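Local atomic coordinates of SusD superfamily protein (Bacteroides fragilis NCTC 9343, PDB entry 3NQP), a protein that probably binds glycans at the outer membrane for uptake, as other SusD-family proteins do. Residues Gly51-Thr56 with Glu441-Phe446; Phe379-Trp384 with Ile447-Arg452; Ala437-Lys442 with Arg457-Thr462. One frame throughout, in Å; residues are numbered along the deposited sequence.

Contact 1 of 3, residues Gly51-Thr56 with Glu441-Phe446; sequences GGRFIT and EKDKEF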
loop_
_atom_site.group_PDB
_atom_site.type_symbol
_atom_site.label_atom_id
_atom_site.label_comp_id
_atom_site.label_asym_id
_atom_site.label_seq_id
_atom_site.Cartn_x
_atom_site.Cartn_y
_atom_site.Cartn_z
ATOM N N GLY A 51 -8.865 1.662 6.866
ATOM C CA GLY A 51 -9.567 0.555 6.200
ATOM C C GLY A 51 -10.653 -0.206 6.956
ATOM O O GLY A 51 -11.212 -1.105 6.392
ATOM N N GLY A 52 -10.958 0.125 8.215
ATOM C CA GLY A 52 -12.138 -0.443 8.876
ATOM C C GLY A 52 -11.893 -1.811 9.478
ATOM O O GLY A 52 -12.832 -2.518 9.837
ATOM N N ARG A 53 -10.644 -2.216 9.585
ATOM C CA ARG A 53 -10.368 -3.542 10.142
ATOM C C ARG A 53 -9.324 -3.622 11.233
ATOM O O ARG A 53 -8.859 -4.739 11.585
ATOM C CB ARG A 53 -10.045 -4.539 9.030
ATOM C CG ARG A 53 -8.998 -4.122 8.077
ATOM C CD ARG A 53 -8.844 -5.240 6.980
ATOM N NE ARG A 53 -7.692 -4.919 6.177
ATOM C CZ ARG A 53 -7.173 -5.661 5.206
ATOM N NH1 ARG A 53 -7.704 -6.830 4.876
ATOM N NH2 ARG A 53 -6.100 -5.197 4.539
ATOM N N PHE A 54 -8.998 -2.473 11.829
ATOM C CA PHE A 54 -8.083 -2.413 12.950
ATOM C C PHE A 54 -8.884 -2.280 14.257
ATOM O O PHE A 54 -9.981 -1.770 14.253
ATOM C CB PHE A 54 -7.138 -1.237 12.771
ATOM C CG PHE A 54 -5.983 -1.532 11.855
ATOM C CD1 PHE A 54 -4.857 -2.152 12.319
ATOM C CD2 PHE A 54 -6.064 -1.265 10.533
ATOM C CE1 PHE A 54 -3.808 -2.457 11.482
ATOM C CE2 PHE A 54 -5.023 -1.564 9.683
ATOM C CZ PHE A 54 -3.898 -2.175 10.159
ATOM N N ILE A 55 -8.376 -2.829 15.349
ATOM C CA ILE A 55 -9.013 -2.600 16.627
ATOM C C ILE A 55 -8.459 -1.288 17.228
ATOM O O ILE A 55 -7.403 -0.788 16.802
ATOM C CB ILE A 55 -8.818 -3.780 17.577
ATOM C CG1 ILE A 55 -7.360 -3.935 17.976
ATOM C CG2 ILE A 55 -9.329 -5.102 16.968
ATOM C CD1 ILE A 55 -7.126 -3.659 19.414
ATOM N N THR A 56 -9.159 -0.772 18.236
ATOM C CA THR A 56 -8.656 0.339 19.042
ATOM C C THR A 56 -8.781 -0.028 20.517
ATOM O O THR A 56 -9.323 -1.076 20.853
ATOM C CB THR A 56 -9.426 1.672 18.758
ATOM O OG1 THR A 56 -10.796 1.488 19.074
ATOM C CG2 THR A 56 -9.304 2.042 17.308
ATOM N N GLU A 441 -10.717 -10.291 -2.252
ATOM C CA GLU A 441 -9.463 -10.925 -2.628
ATOM C C GLU A 441 -8.261 -10.025 -2.322
ATOM O O GLU A 441 -7.249 -10.489 -1.858
ATOM C CB GLU A 441 -9.492 -11.335 -4.109
ATOM C CG GLU A 441 -8.572 -12.532 -4.421
ATOM C CD GLU A 441 -8.914 -13.766 -3.648
ATOM O OE1 GLU A 441 -10.118 -14.034 -3.461
ATOM O OE2 GLU A 441 -7.972 -14.432 -3.193
ATOM N N LYS A 442 -8.365 -8.733 -2.623
ATOM C CA LYS A 442 -7.354 -7.759 -2.180
ATOM C C LYS A 442 -7.217 -7.732 -0.651
ATOM O O LYS A 442 -6.115 -7.616 -0.143
ATOM C CB LYS A 442 -7.682 -6.360 -2.707
ATOM C CG LYS A 442 -7.393 -6.220 -4.194
ATOM C CD LYS A 442 -7.350 -4.743 -4.691
ATOM C CE LYS A 442 -6.026 -4.086 -4.254
ATOM N NZ LYS A 442 -5.910 -2.671 -4.805
ATOM N N ASP A 443 -8.334 -7.861 0.062
ATOM C CA ASP A 443 -8.329 -7.844 1.524
ATOM C C ASP A 443 -7.499 -8.984 2.088
ATOM O O ASP A 443 -6.858 -8.834 3.111
ATOM C CB ASP A 443 -9.765 -7.999 2.082
ATOM C CG ASP A 443 -10.577 -6.723 2.006
ATOM O OD1 ASP A 443 -9.993 -5.642 1.706
ATOM O OD2 ASP A 443 -11.820 -6.835 2.201
ATOM N N LYS A 444 -7.585 -10.141 1.449
ATOM C CA LYS A 444 -6.793 -11.301 1.821
ATOM C C LYS A 444 -5.349 -11.277 1.324
ATOM O O LYS A 444 -4.427 -11.725 2.045
ATOM C CB LYS A 444 -7.445 -12.557 1.321
ATOM C CG LYS A 444 -8.702 -12.947 2.037
ATOM C CD LYS A 444 -9.307 -14.151 1.309
ATOM C CE LYS A 444 -10.687 -14.413 1.825
ATOM N NZ LYS A 444 -11.225 -15.667 1.281
ATOM N N GLU A 445 -5.157 -10.795 0.087
ATOM C CA GLU A 445 -3.860 -10.878 -0.595
ATOM C C GLU A 445 -2.868 -9.842 -0.037
ATOM O O GLU A 445 -1.658 -10.103 0.052
ATOM C CB GLU A 445 -4.039 -10.683 -2.106
ATOM C CG GLU A 445 -2.823 -10.856 -3.000
ATOM C CD GLU A 445 -2.259 -12.285 -2.987
ATOM O OE1 GLU A 445 -2.984 -13.225 -2.635
ATOM O OE2 GLU A 445 -1.093 -12.446 -3.331
ATOM N N PHE A 446 -3.390 -8.679 0.326
ATOM C CA PHE A 446 -2.573 -7.494 0.588
ATOM C C PHE A 446 -2.639 -6.925 2.027
ATOM O O PHE A 446 -2.480 -5.731 2.262
ATOM C CB PHE A 446 -2.959 -6.416 -0.396
ATOM C CG PHE A 446 -2.700 -6.763 -1.790
ATOM C CD1 PHE A 446 -1.399 -6.974 -2.238
ATOM C CD2 PHE A 446 -3.746 -6.897 -2.704
ATOM C CE1 PHE A 446 -1.163 -7.328 -3.548
ATOM C CE2 PHE A 446 -3.491 -7.231 -4.016
ATOM C CZ PHE A 446 -2.194 -7.454 -4.429
HETATM O O HOH W 1 -5.857 -5.529 1.628
#
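The guanidinium of R53 meets D443 in two ways: the backbone oxygen of D443 lies at its edge and in its plane, while the D443 carboxylate oxygen OD1 sits over one face. F446 O also lies near the guanidinium plane, but farther out, 4.3 Å from R53 NH2. The ring of F446, the first residue beyond the helix, has E445 CG over the centre of one face and K442 CB at its edge.

The in-plane approach is the bonding one. R53 NH1 donates to D443 O at 2.8 Å, with an N-H...O angle of 160° and the donor tilted 21° from the carbonyl plane. By contrast, D443 OD1 is 4.1 Å from R53 NH1 and no N-H points at it, so this is charge proximity alone; the salt-bridge partner of OD1 is R452. A water extends the grip, accepting a hydrogen bond from R53 NH2 (2.9 Å) and donating one to K442 O at 2.7 Å. One arginine end thus reads two successive carbonyls near the C-terminus of helix 431-445. Its reach comes from a chain extended between CG and NE, whose CG stands between the backbone N and carbonyl carbon (chi1 52°). A cation here should suit the negative end of the helix dipole.

R53 comes from the loop between helices 39-48 and 68-71, where its backbone pairs with N320, and so ties the N-terminal part of the chain to the SusD-family region. L387 of helix 382-396 touches F446, and helix 399-414 packs on E441 and E445.

Contact 2 of 3, residues Phe379-Trp384 with Ile447-Arg452; sequences FYRLPW and IQEGQR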
loop_
_atom_site.group_PDB
_atom_site.type_symbol
_atom_site.label_atom_id
_atom_site.label_comp_id
_atom_site.label_asym_id
_atom_site.label_seq_id
_atom_site.Cartn_x
_atom_site.Cartn_y
_atom_site.Cartn_z
ATOM N N PHE A 379 5.779 -2.296 -2.950
ATOM C CA PHE A 379 4.771 -1.364 -3.406
ATOM C C PHE A 379 3.959 -1.949 -4.564
ATOM O O PHE A 379 2.759 -1.776 -4.586
ATOM C CB PHE A 379 5.413 -0.040 -3.857
ATOM C CG PHE A 379 5.870 0.840 -2.738
ATOM C CD1 PHE A 379 5.763 0.470 -1.408
ATOM C CD2 PHE A 379 6.445 2.053 -3.044
ATOM C CE1 PHE A 379 6.186 1.336 -0.398
ATOM C CE2 PHE A 379 6.859 2.919 -2.049
ATOM C CZ PHE A 379 6.736 2.574 -0.741
ATOM N N TYR A 380 4.604 -2.621 -5.521
ATOM C CA TYR A 380 3.874 -3.289 -6.610
ATOM C C TYR A 380 4.406 -4.702 -6.796
ATOM O O TYR A 380 5.615 -4.858 -6.920
ATOM C CB TYR A 380 4.042 -2.573 -7.928
ATOM C CG TYR A 380 3.547 -1.176 -7.929
ATOM C CD1 TYR A 380 2.173 -0.919 -7.801
ATOM C CD2 TYR A 380 4.412 -0.100 -8.010
ATOM C CE1 TYR A 380 1.680 0.329 -7.795
ATOM C CE2 TYR A 380 3.903 1.215 -8.005
ATOM C CZ TYR A 380 2.530 1.416 -7.885
ATOM O OH TYR A 380 1.955 2.676 -7.885
ATOM N N ARG A 381 3.508 -5.690 -6.811
ATOM C CA ARG A 381 3.858 -7.061 -7.247
ATOM C C ARG A 381 2.736 -7.639 -8.151
ATOM O O ARG A 381 1.662 -7.042 -8.295
ATOM C CB ARG A 381 4.148 -7.931 -6.035
ATOM C CG ARG A 381 3.070 -8.016 -5.043
ATOM C CD ARG A 381 3.445 -8.978 -3.920
ATOM N NE ARG A 381 2.408 -9.029 -2.902
ATOM C CZ ARG A 381 1.411 -9.925 -2.828
ATOM N NH1 ARG A 381 1.249 -10.907 -3.704
ATOM N NH2 ARG A 381 0.547 -9.831 -1.841
ATOM N N LEU A 382 2.988 -8.764 -8.791
ATOM C CA LEU A 382 2.145 -9.172 -9.914
ATOM C C LEU A 382 0.655 -9.399 -9.567
ATOM O O LEU A 382 -0.183 -8.997 -10.354
ATOM C CB LEU A 382 2.752 -10.411 -10.610
ATOM C CG LEU A 382 2.386 -10.657 -12.061
ATOM C CD1 LEU A 382 2.907 -9.422 -12.901
ATOM C CD2 LEU A 382 3.013 -12.028 -12.515
ATOM N N PRO A 383 0.297 -10.052 -8.419
ATOM C CA PRO A 383 -1.137 -10.203 -8.156
ATOM C C PRO A 383 -1.910 -8.870 -8.018
ATOM O O PRO A 383 -3.136 -8.828 -8.267
ATOM C CB PRO A 383 -1.200 -11.004 -6.824
ATOM C CG PRO A 383 0.103 -11.776 -6.791
ATOM C CD PRO A 383 1.101 -10.764 -7.424
ATOM N N TRP A 384 -1.222 -7.801 -7.642
ATOM C CA TRP A 384 -1.837 -6.454 -7.672
ATOM C C TRP A 384 -2.225 -6.107 -9.111
ATOM O O TRP A 384 -3.287 -5.527 -9.350
ATOM C CB TRP A 384 -0.917 -5.396 -7.031
ATOM C CG TRP A 384 -1.462 -3.984 -7.096
ATOM C CD1 TRP A 384 -2.218 -3.352 -6.163
ATOM C CD2 TRP A 384 -1.262 -3.062 -8.139
ATOM N NE1 TRP A 384 -2.533 -2.087 -6.571
ATOM C CE2 TRP A 384 -1.967 -1.886 -7.799
ATOM C CE3 TRP A 384 -0.582 -3.120 -9.369
ATOM C CZ2 TRP A 384 -2.002 -0.765 -8.634
ATOM C CZ3 TRP A 384 -0.582 -2.016 -10.166
ATOM C CH2 TRP A 384 -1.290 -0.858 -9.810
ATOM N N ILE A 447 -2.836 -7.802 2.982
ATOM C CA ILE A 447 -2.685 -7.448 4.396
ATOM C C ILE A 447 -1.299 -6.840 4.608
ATOM O O ILE A 447 -0.286 -7.433 4.251
ATOM C CB ILE A 447 -2.932 -8.671 5.315
ATOM C CG1 ILE A 447 -4.439 -9.022 5.306
ATOM C CG2 ILE A 447 -2.484 -8.365 6.777
ATOM C CD1 ILE A 447 -4.819 -10.252 6.065
ATOM N N GLN A 448 -1.288 -5.619 5.147
ATOM C CA GLN A 448 -0.086 -4.917 5.505
ATOM C C GLN A 448 0.669 -4.405 4.269
ATOM O O GLN A 448 1.846 -4.150 4.358
ATOM C CB GLN A 448 0.829 -5.782 6.379
ATOM C CG GLN A 448 1.728 -4.977 7.285
ATOM C CD GLN A 448 2.674 -5.844 8.064
ATOM O OE1 GLN A 448 3.541 -6.500 7.487
ATOM N NE2 GLN A 448 2.543 -5.817 9.400
ATOM N N GLU A 449 -0.048 -4.282 3.144
ATOM C CA GLU A 449 0.499 -3.835 1.851
ATOM C C GLU A 449 -0.281 -2.629 1.288
ATOM O O GLU A 449 -0.112 -2.255 0.133
ATOM C CB GLU A 449 0.542 -5.004 0.873
ATOM C CG GLU A 449 1.667 -5.982 1.093
ATOM C CD GLU A 449 1.661 -7.046 0.038
ATOM O OE1 GLU A 449 0.890 -8.050 0.228
ATOM O OE2 GLU A 449 2.390 -6.865 -0.989
ATOM N N GLY A 450 -1.061 -1.967 2.139
ATOM C CA GLY A 450 -1.446 -0.576 1.899
ATOM C C GLY A 450 -2.518 -0.331 0.839
ATOM O O GLY A 450 -2.497 0.703 0.159
ATOM N N GLN A 451 -3.441 -1.270 0.681
ATOM C CA GLN A 451 -4.470 -1.112 -0.327
ATOM C C GLN A 451 -5.898 -0.737 0.149
ATOM O O GLN A 451 -6.650 -0.044 -0.588
ATOM C CB GLN A 451 -4.573 -2.387 -1.141
ATOM C CG GLN A 451 -3.275 -2.810 -1.846
ATOM C CD GLN A 451 -2.818 -1.816 -2.861
ATOM O OE1 GLN A 451 -3.521 -1.508 -3.832
ATOM N NE2 GLN A 451 -1.627 -1.254 -2.628
ATOM N N ARG A 452 -6.294 -1.230 1.315
ATOM C CA ARG A 452 -7.714 -1.223 1.626
ATOM C C ARG A 452 -8.356 0.168 1.675
ATOM O O ARG A 452 -9.488 0.357 1.182
ATOM C CB ARG A 452 -8.061 -1.983 2.904
ATOM C CG ARG A 452 -9.590 -2.188 2.996
ATOM C CD ARG A 452 -9.996 -3.215 4.063
ATOM N NE ARG A 452 -11.114 -3.999 3.577
ATOM C CZ ARG A 452 -12.397 -3.807 3.841
ATOM N NH1 ARG A 452 -12.812 -2.904 4.725
ATOM N NH2 ARG A 452 -13.276 -4.609 3.264
HETATM O O HOH W 2 1.428 -1.603 -2.099
#
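W384 and Q451 are the nearest backbone positions, with CA atoms 9.5 Å apart, so the contact between the strand-to-helix corner 379-384 and the loop that runs from I447 to the start of helix 452-458 is bridged by side chains.

The stronger bridge is R381 with E449. The arginine grips the carboxylate side-on: NE donates to E449 OE2 at 2.9 Å and NH2 to E449 OE1 at 2.8 Å, with N-H...O angles of 173° and 170°. Each oxygen offers its syn lone pair, and the guanidinium and carboxylate planes are nearly coplanar, 13° apart. This bidentate salt bridge restricts the rotation of both groups. E449 reaches it with CG beside the backbone N and an extended chain beyond, and its OE1 has a second cation in K360. The remaining guanidinium nitrogen, R381 NH1, bridges to E445 and E264.

Q451 is turned back on itself at chi2, which brings its amide oxygen to the edge of the indole. W384 NE1 lies 3.0 Å from Q451 OE1, but the bond is bent and weak; K442 NZ is the stronger partner of that oxygen. The ring and amide planes are almost perpendicular, and Y380 CD1 rests over one indole face, toward the rim. Q451 NE2 makes a weak hydrogen bond to E449 O (3.3 Å). A water lies 2.8 Å from both F379 O and E449 O.

F379 and Y380 form a classic beta bulge opposite F267 of strand 265-269, just before helix 382-396 begins. Helix 200-216 packs on Y380 and W384, while F255 of helix 251-255 touches both R381 and E449.

Contact 3 of 3, residues Ala437-Lys442 with Arg457-Thr462; sequences AILHEK and RRMTLT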
loop_
_atom_site.group_PDB
_atom_site.type_symbol
_atom_site.label_atom_id
_atom_site.label_comp_id
_atom_site.label_asym_id
_atom_site.label_seq_id
_atom_site.Cartn_x
_atom_site.Cartn_y
_atom_site.Cartn_z
ATOM N N ALA A 437 -16.065 -9.274 -4.640
ATOM C CA ALA A 437 -15.145 -10.398 -4.782
ATOM C C ALA A 437 -13.701 -9.903 -4.992
ATOM O O ALA A 437 -12.757 -10.503 -4.460
ATOM C CB ALA A 437 -15.602 -11.347 -5.928
ATOM N N ILE A 438 -13.533 -8.808 -5.726
ATOM C CA ILE A 438 -12.204 -8.257 -6.037
ATOM C C ILE A 438 -11.687 -7.602 -4.755
ATOM O O ILE A 438 -10.561 -7.865 -4.333
ATOM C CB ILE A 438 -12.223 -7.251 -7.213
ATOM C CG1 ILE A 438 -12.522 -7.947 -8.560
ATOM C CG2 ILE A 438 -10.865 -6.470 -7.314
ATOM C CD1 ILE A 438 -12.985 -6.895 -9.683
ATOM N N LEU A 439 -12.536 -6.816 -4.095
ATOM C CA LEU A 439 -12.151 -6.207 -2.806
ATOM C C LEU A 439 -11.734 -7.262 -1.811
ATOM O O LEU A 439 -10.713 -7.139 -1.158
ATOM C CB LEU A 439 -13.284 -5.342 -2.214
ATOM C CG LEU A 439 -13.153 -4.850 -0.737
ATOM C CD1 LEU A 439 -12.127 -3.794 -0.634
ATOM C CD2 LEU A 439 -14.531 -4.340 -0.215
ATOM N N HIS A 440 -12.534 -8.314 -1.691
ATOM C CA HIS A 440 -12.287 -9.302 -0.641
ATOM C C HIS A 440 -11.053 -10.150 -0.964
ATOM O O HIS A 440 -10.408 -10.612 -0.068
ATOM C CB HIS A 440 -13.519 -10.165 -0.381
ATOM C CG HIS A 440 -14.653 -9.423 0.275
ATOM N ND1 HIS A 440 -15.976 -9.810 0.146
ATOM C CD2 HIS A 440 -14.662 -8.293 1.026
ATOM C CE1 HIS A 440 -16.738 -8.957 0.813
ATOM N NE2 HIS A 440 -15.969 -8.035 1.363
ATOM N N GLU A 441 -10.717 -10.291 -2.252
ATOM C CA GLU A 441 -9.463 -10.925 -2.628
ATOM C C GLU A 441 -8.261 -10.025 -2.322
ATOM O O GLU A 441 -7.249 -10.489 -1.858
ATOM C CB GLU A 441 -9.492 -11.335 -4.109
ATOM C CG GLU A 441 -8.572 -12.532 -4.421
ATOM C CD GLU A 441 -8.914 -13.766 -3.648
ATOM O OE1 GLU A 441 -10.118 -14.034 -3.461
ATOM O OE2 GLU A 441 -7.972 -14.432 -3.193
ATOM N N LYS A 442 -8.365 -8.733 -2.623
ATOM C CA LYS A 442 -7.354 -7.759 -2.180
ATOM C C LYS A 442 -7.217 -7.732 -0.651
ATOM O O LYS A 442 -6.115 -7.616 -0.143
ATOM C CB LYS A 442 -7.682 -6.360 -2.707
ATOM C CG LYS A 442 -7.393 -6.220 -4.194
ATOM C CD LYS A 442 -7.350 -4.743 -4.691
ATOM C CE LYS A 442 -6.026 -4.086 -4.254
ATOM N NZ LYS A 442 -5.910 -2.671 -4.805
ATOM N N ARG A 457 -12.127 3.877 -1.121
ATOM C CA ARG A 457 -12.379 5.157 -1.799
ATOM C C ARG A 457 -12.791 4.948 -3.266
ATOM O O ARG A 457 -13.612 5.683 -3.790
ATOM C CB ARG A 457 -11.115 6.042 -1.815
ATOM C CG ARG A 457 -10.727 6.659 -0.474
ATOM C CD ARG A 457 -11.467 7.906 -0.090
ATOM N NE ARG A 457 -11.635 8.888 -1.180
ATOM C CZ ARG A 457 -10.712 9.713 -1.637
ATOM N NH1 ARG A 457 -9.509 9.717 -1.140
ATOM N NH2 ARG A 457 -11.002 10.540 -2.616
ATOM N N ARG A 458 -12.230 3.926 -3.900
ATOM C CA ARG A 458 -12.228 3.812 -5.346
ATOM C C ARG A 458 -13.291 2.891 -5.875
ATOM O O ARG A 458 -13.971 3.223 -6.838
ATOM C CB ARG A 458 -10.860 3.333 -5.822
ATOM C CG ARG A 458 -10.592 3.415 -7.342
ATOM C CD ARG A 458 -9.325 2.636 -7.736
ATOM N NE ARG A 458 -9.451 1.242 -7.385
ATOM C CZ ARG A 458 -8.874 0.632 -6.334
ATOM N NH1 ARG A 458 -8.035 1.264 -5.492
ATOM N NH2 ARG A 458 -9.166 -0.628 -6.105
HETATM N N MSE A 459 -13.453 1.738 -5.226
HETATM C CA MSE A 459 -14.426 0.763 -5.686
HETATM C C MSE A 459 -15.831 1.242 -5.325
HETATM O O MSE A 459 -16.044 1.999 -4.372
HETATM C CB MSE A 459 -14.123 -0.637 -5.113
HETATM C CG MSE A 459 -12.720 -1.097 -5.477
HETATM SE SE MSE A 459 -12.319 -2.875 -4.933
HETATM C CE MSE A 459 -13.012 -3.803 -6.462
ATOM N N THR A 460 -16.779 0.829 -6.154
ATOM C CA THR A 460 -18.156 1.291 -6.079
ATOM C C THR A 460 -19.130 0.111 -6.004
ATOM O O THR A 460 -18.837 -0.997 -6.489
ATOM C CB THR A 460 -18.518 2.157 -7.302
ATOM O OG1 THR A 460 -18.352 1.404 -8.514
ATOM C CG2 THR A 460 -17.645 3.452 -7.387
ATOM N N LEU A 461 -20.312 0.338 -5.443
ATOM C CA LEU A 461 -21.208 -0.770 -5.184
ATOM C C LEU A 461 -21.815 -1.249 -6.515
ATOM O O LEU A 461 -22.084 -2.433 -6.691
ATOM C CB LEU A 461 -22.285 -0.338 -4.194
ATOM C CG LEU A 461 -23.175 -1.433 -3.617
ATOM C CD1 LEU A 461 -22.307 -2.303 -2.631
ATOM C CD2 LEU A 461 -24.428 -0.775 -2.969
ATOM N N THR A 462 -22.066 -0.286 -7.414
ATOM C CA THR A 462 -22.571 -0.523 -8.743
ATOM C C THR A 462 -21.779 0.346 -9.727
ATOM O O THR A 462 -21.062 1.259 -9.306
ATOM C CB THR A 462 -24.063 -0.170 -8.869
ATOM O OG1 THR A 462 -24.282 1.165 -8.444
ATOM C CG2 THR A 462 -24.919 -1.103 -8.025
#
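Selenomethionine M459 makes the close part of this contact, lying against I438 and L439 on one side of helix 431-445. Its CE methyl meets I438 CG2 at 3.5 Å, and its SE sits 3.8 Å from L439 CB. The bend at its last torsion (chi3 86°) turns CE off the line of the chain and onto the isoleucine branch. A390 and I406, from helices 382-396 and 399-414, also touch I438, so the methyl enters a buried apolar region.

The looser part is polar. K442 NZ and R458 NH2 stand 4.1 Å apart, without a bond between them. Both salt-bridge to the same carboxylate oxygen, D455 OD1, and R458 NH2 has E391 as its strongest partner, so the two cations gather round anions. Past M459, where helix 452-458 ends, the chain leads toward solvent at T462, whose carbonyl oxygen accepts a hydrogen bond from T460 OG1.

No hydrogen bond crosses between the two segments themselves. Their direct cohesion is therefore dispersion around the selenium and its methyl, while directional strength is supplied by D455, E391 and, for K442, Q451. The two carboxylates probably offset the nearness of the cations and would favour the charged form of K442.

All three contacts converge on helix 431-445 and the chain that follows it. Contacts 1 and 2, with centres about 11 Å apart, are joined by salt bridges from D443 OD1 to R452 NE (2.7 Å) and from E445 OE2 to R381 NH1 (2.8 Å), and by F446 CZ packing 3.4 Å from W384 N. Contacts 1 and 3 share E441 and K442, their centres about 12 Å apart. Between contacts 2 and 3, about 14 Å centre to centre, K442 NZ and Q451 OE1 make a probable hydrogen bond (2.8 Å), and R452 NH2 packs against L439 CD2 at 3.7 Å. This buried network fits the helical, TPR-related scaffold of the SusD family; nothing in it identifies a glycan site.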